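Long-range contact in uncharacterized protein (Clostridium sporogenes, PDB 4Q0Y), which is of unknown function but has a hot-dog, thioesterase-like fold: residues F89-L94 against I104-T109. Residues are numbered along the deposited sequence; the frame is centred on the assembly and turned at random.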
ATOM      1  N   PHE B  89     -14.006   8.784   6.137  1.00 13.89           N
ATOM      2  CA  PHE B  89     -13.753   8.723   7.582  1.00 15.60           C
ATOM      3  C   PHE B  89     -13.564  10.139   8.092  1.00 15.71           C
ATOM      4  O   PHE B  89     -13.200  11.040   7.339  1.00 14.33           O
ATOM      5  CB  PHE B  89     -12.514   7.903   7.948  1.00 16.39           C
ATOM      6  CG  PHE B  89     -12.641   6.440   7.675  1.00 20.48           C
ATOM      7  CD1 PHE B  89     -13.597   5.678   8.338  1.00 23.94           C
ATOM      8  CD2 PHE B  89     -11.780   5.815   6.781  1.00 23.35           C
ATOM      9  CE1 PHE B  89     -13.724   4.311   8.078  1.00 26.40           C
ATOM     10  CE2 PHE B  89     -11.900   4.452   6.520  1.00 24.94           C
ATOM     11  CZ  PHE B  89     -12.873   3.705   7.157  1.00 23.66           C
ATOM     12  N   LEU B  90     -13.849  10.340   9.375  1.00 13.60           N
ATOM     13  CA  LEU B  90     -13.544  11.575  10.084  1.00 13.45           C
ATOM     14  C   LEU B  90     -12.512  11.182  11.144  1.00 13.07           C
ATOM     15  O   LEU B  90     -12.817  10.400  12.050  1.00 13.04           O
ATOM     16  CB  LEU B  90     -14.791  12.163  10.730  1.00 15.45           C
ATOM     17  CG  LEU B  90     -15.924  12.517   9.753  1.00 15.64           C
ATOM     18  CD1 LEU B  90     -17.123  13.030  10.510  1.00 19.77           C
ATOM     19  CD2 LEU B  90     -15.450  13.534   8.724  1.00 13.66           C
ATOM     20  N   LEU B  91     -11.286  11.670  10.972  1.00 12.21           N
ATOM     21  CA  LEU B  91     -10.159  11.287  11.813  1.00 12.61           C
ATOM     22  C   LEU B  91      -9.508  12.497  12.443  1.00 13.09           C
ATOM     23  O   LEU B  91      -9.474  13.571  11.859  1.00 11.83           O
ATOM     24  CB  LEU B  91      -9.119  10.543  10.995  1.00 12.77           C
ATOM     25  CG  LEU B  91      -9.590   9.391  10.102  1.00 14.07           C
ATOM     26  CD1 LEU B  91      -8.426   8.914   9.250  1.00 14.57           C
ATOM     27  CD2 LEU B  91     -10.140   8.265  10.953  1.00 15.43           C
ATOM     28  N   TYR B  92      -8.943  12.289  13.635  1.00 10.94           N
ATOM     29  CA  TYR B  92      -7.955  13.220  14.222  1.00 11.98           C
ATOM     30  C   TYR B  92      -6.607  12.556  14.020  1.00 13.08           C
ATOM     31  O   TYR B  92      -6.454  11.367  14.320  1.00 13.67           O
ATOM     32  CB  TYR B  92      -8.200  13.487  15.720  1.00 12.25           C
ATOM     33  CG  TYR B  92      -9.665  13.673  16.133  1.00 13.28           C
ATOM     34  CD1 TYR B  92     -10.581  14.390  15.327  1.00 13.62           C
ATOM     35  CD2 TYR B  92     -10.114  13.198  17.359  1.00 14.34           C
ATOM     36  CE1 TYR B  92     -11.906  14.558  15.709  1.00 14.52           C
ATOM     37  CE2 TYR B  92     -11.442  13.364  17.754  1.00 14.98           C
ATOM     38  CZ  TYR B  92     -12.332  14.039  16.923  1.00 14.84           C
ATOM     39  OH  TYR B  92     -13.634  14.224  17.308  1.00 15.99           O
ATOM     40  N   ILE B  93      -5.621  13.311  13.535  1.00 12.63           N
ATOM     41  CA  ILE B  93      -4.290  12.742  13.305  1.00 13.33           C
ATOM     42  C   ILE B  93      -3.234  13.592  13.992  1.00 13.01           C
ATOM     43  O   ILE B  93      -3.297  14.816  13.917  1.00 12.33           O
ATOM     44  CB  ILE B  93      -4.022  12.498  11.797  1.00 16.09           C
ATOM     45  CG1 ILE B  93      -2.807  11.606  11.608  1.00 17.62           C
ATOM     46  CG2 ILE B  93      -3.867  13.804  11.023  1.00 16.61           C
ATOM     47  CD1 ILE B  93      -2.813  10.856  10.294  1.00 19.64           C
ATOM     48  N   LEU B  94      -2.329  12.912  14.716  1.00 13.92           N
ATOM     49  CA  LEU B  94      -1.228  13.541  15.443  1.00 13.83           C
ATOM     50  C   LEU B  94       0.036  12.871  14.939  1.00 14.85           C
ATOM     51  O   LEU B  94       0.238  11.679  15.175  1.00 13.39           O
ATOM     52  CB  LEU B  94      -1.414  13.314  16.933  1.00 14.38           C
ATOM     53  CG  LEU B  94      -2.681  13.884  17.549  1.00 16.55           C
ATOM     54  CD1 LEU B  94      -2.844  13.347  18.971  1.00 19.00           C
ATOM     55  CD2 LEU B  94      -2.658  15.401  17.524  1.00 17.94           C
ATOM     56  N   ILE B 104      -3.724   7.986  15.174  1.00 14.70           N
ATOM     57  CA  ILE B 104      -4.948   8.191  14.400  1.00 15.36           C
ATOM     58  C   ILE B 104      -6.128   7.862  15.325  1.00 15.40           C
ATOM     59  O   ILE B 104      -6.151   6.779  15.910  1.00 17.15           O
ATOM     60  CB  ILE B 104      -4.987   7.299  13.145  1.00 16.78           C
ATOM     61  CG1 ILE B 104      -3.874   7.746  12.178  1.00 15.95           C
ATOM     62  CG2 ILE B 104      -6.376   7.347  12.481  1.00 18.67           C
ATOM     63  CD1 ILE B 104      -3.614   6.792  11.033  1.00 18.08           C
ATOM     64  N   ILE B 105      -7.065   8.802  15.475  1.00 14.02           N
ATOM     65  CA  ILE B 105      -8.249   8.625  16.311  1.00 15.23           C
ATOM     66  C   ILE B 105      -9.473   8.754  15.406  1.00 13.31           C
ATOM     67  O   ILE B 105      -9.556   9.679  14.618  1.00 14.26           O
ATOM     68  CB  ILE B 105      -8.309   9.702  17.423  1.00 15.17           C
ATOM     69  CG1 ILE B 105      -7.063   9.647  18.327  1.00 17.58           C
ATOM     70  CG2 ILE B 105      -9.593   9.580  18.253  1.00 15.91           C
ATOM     71  CD1 ILE B 105      -6.889  10.891  19.181  1.00 19.75           C
ATOM     72  N   PHE B 106     -10.429   7.852  15.554  1.00 14.16           N
ATOM     73  CA  PHE B 106     -11.660   7.913  14.746  1.00 12.90           C
ATOM     74  C   PHE B 106     -12.632   8.821  15.494  1.00 13.32           C
ATOM     75  O   PHE B 106     -13.043   8.497  16.599  1.00 14.27           O
ATOM     76  CB  PHE B 106     -12.220   6.512  14.514  1.00 13.38           C
ATOM     77  CG  PHE B 106     -11.463   5.729  13.477  1.00 13.99           C
ATOM     78  CD1 PHE B 106     -10.217   5.199  13.760  1.00 15.15           C
ATOM     79  CD2 PHE B 106     -11.971   5.562  12.200  1.00 13.04           C
ATOM     80  CE1 PHE B 106      -9.495   4.518  12.800  1.00 13.85           C
ATOM     81  CE2 PHE B 106     -11.255   4.873  11.226  1.00 14.20           C
ATOM     82  CZ  PHE B 106     -10.023   4.333  11.530  1.00 15.02           C
ATOM     83  N   SER B 107     -12.963   9.965  14.890  1.00 13.57           N
ATOM     84  CA  SER B 107     -13.831  11.000  15.469  1.00 13.48           C
ATOM     85  C   SER B 107     -15.181  10.417  15.865  1.00 13.54           C
ATOM     86  O   SER B 107     -15.766   9.625  15.109  1.00 15.86           O
ATOM     87  CB  SER B 107     -14.079  12.146  14.470  1.00 15.58           C
ATOM     88  OG  SER B 107     -14.938  13.131  15.039  1.00 18.84           O
ATOM     89  N   GLY B 108     -15.652  10.785  17.053  1.00 12.83           N
ATOM     90  CA  GLY B 108     -16.908  10.307  17.583  1.00 14.70           C
ATOM     91  C   GLY B 108     -16.859   8.890  18.141  1.00 14.34           C
ATOM     92  O   GLY B 108     -17.910   8.310  18.399  1.00 18.04           O
ATOM     93  N   THR B 109     -15.633   8.357  18.336  1.00 14.02           N
ATOM     94  CA  THR B 109     -15.405   7.030  18.887  1.00 14.90           C
ATOM     95  C   THR B 109     -14.168   7.010  19.792  1.00 14.98           C
ATOM     96  O   THR B 109     -13.388   7.954  19.837  1.00 15.17           O
ATOM     97  CB  THR B 109     -15.169   5.944  17.791  1.00 15.52           C
ATOM     98  OG1 THR B 109     -13.812   5.969  17.361  1.00 17.93           O
ATOM     99  CG2 THR B 109     -16.087   6.103  16.579  1.00 16.60           C
TER
HETATM  100  O   HOH W   1     -15.063   7.985  13.004  1.00 26.24           O
HETATM  101  O   HOH W   2     -14.443  12.302  19.140  1.00 17.11           O
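The phenol oxygen of Tyr92 is gripped from two directions: its OH lies 2.8 Å from Ser107 OG, in a hydrogen bond that either hydroxyl could donate, and it also binds a water that accepts the backbone N-H of Gly108. The backbone puts Ser107 CB beside Tyr92 CE1, 3.5 Å away, and the serine torsion (chi1 179°, OG opposite its own backbone N) swings OG to the phenol oxygen, while farther back Ile105 CG2 touches Tyr92 CD2 at 3.8 Å. His71 of the adjoining strand 68-80 stacks on the same ring.

Between the backbones, Tyr92 and Ile105 form an antiparallel hydrogen-bonded pair, Tyr92 N to Ile105 O and Ile105 N to Tyr92 O, both 2.9 Å. Past the end of strand 102-106, Ser107 N still bonds Leu90 O, less straight (N-H...O 151°) than the Tyr92-Ile105 pair. There the chain enters a type II turn from Phe106 to Thr109, whose Thr109 OG1 bonds Phe106 O at 2.8 Å; a second water donates a hydrogen bond to Ser107 O and a weak one to Leu90 O.

Leu91, Ile93, Ile104 and Phe106 occupy the other sheet face. Leu91 CD2 rests over the face of the Phe106 ring in a CH-pi contact, 3.6 Å from its centroid, and the edge of that ring turns toward the face of Phe89 in a T-shaped pair with planes at 84°. Met43 of helix 33-44 touches both phenylalanines and Leu91. The hairpin of strands 83-95 and 102-106 thus has two chemically distinct sides, an apolar one against the helix and one where a tyrosine hydroxyl, a serine and water tie the turn to the neighbouring strand.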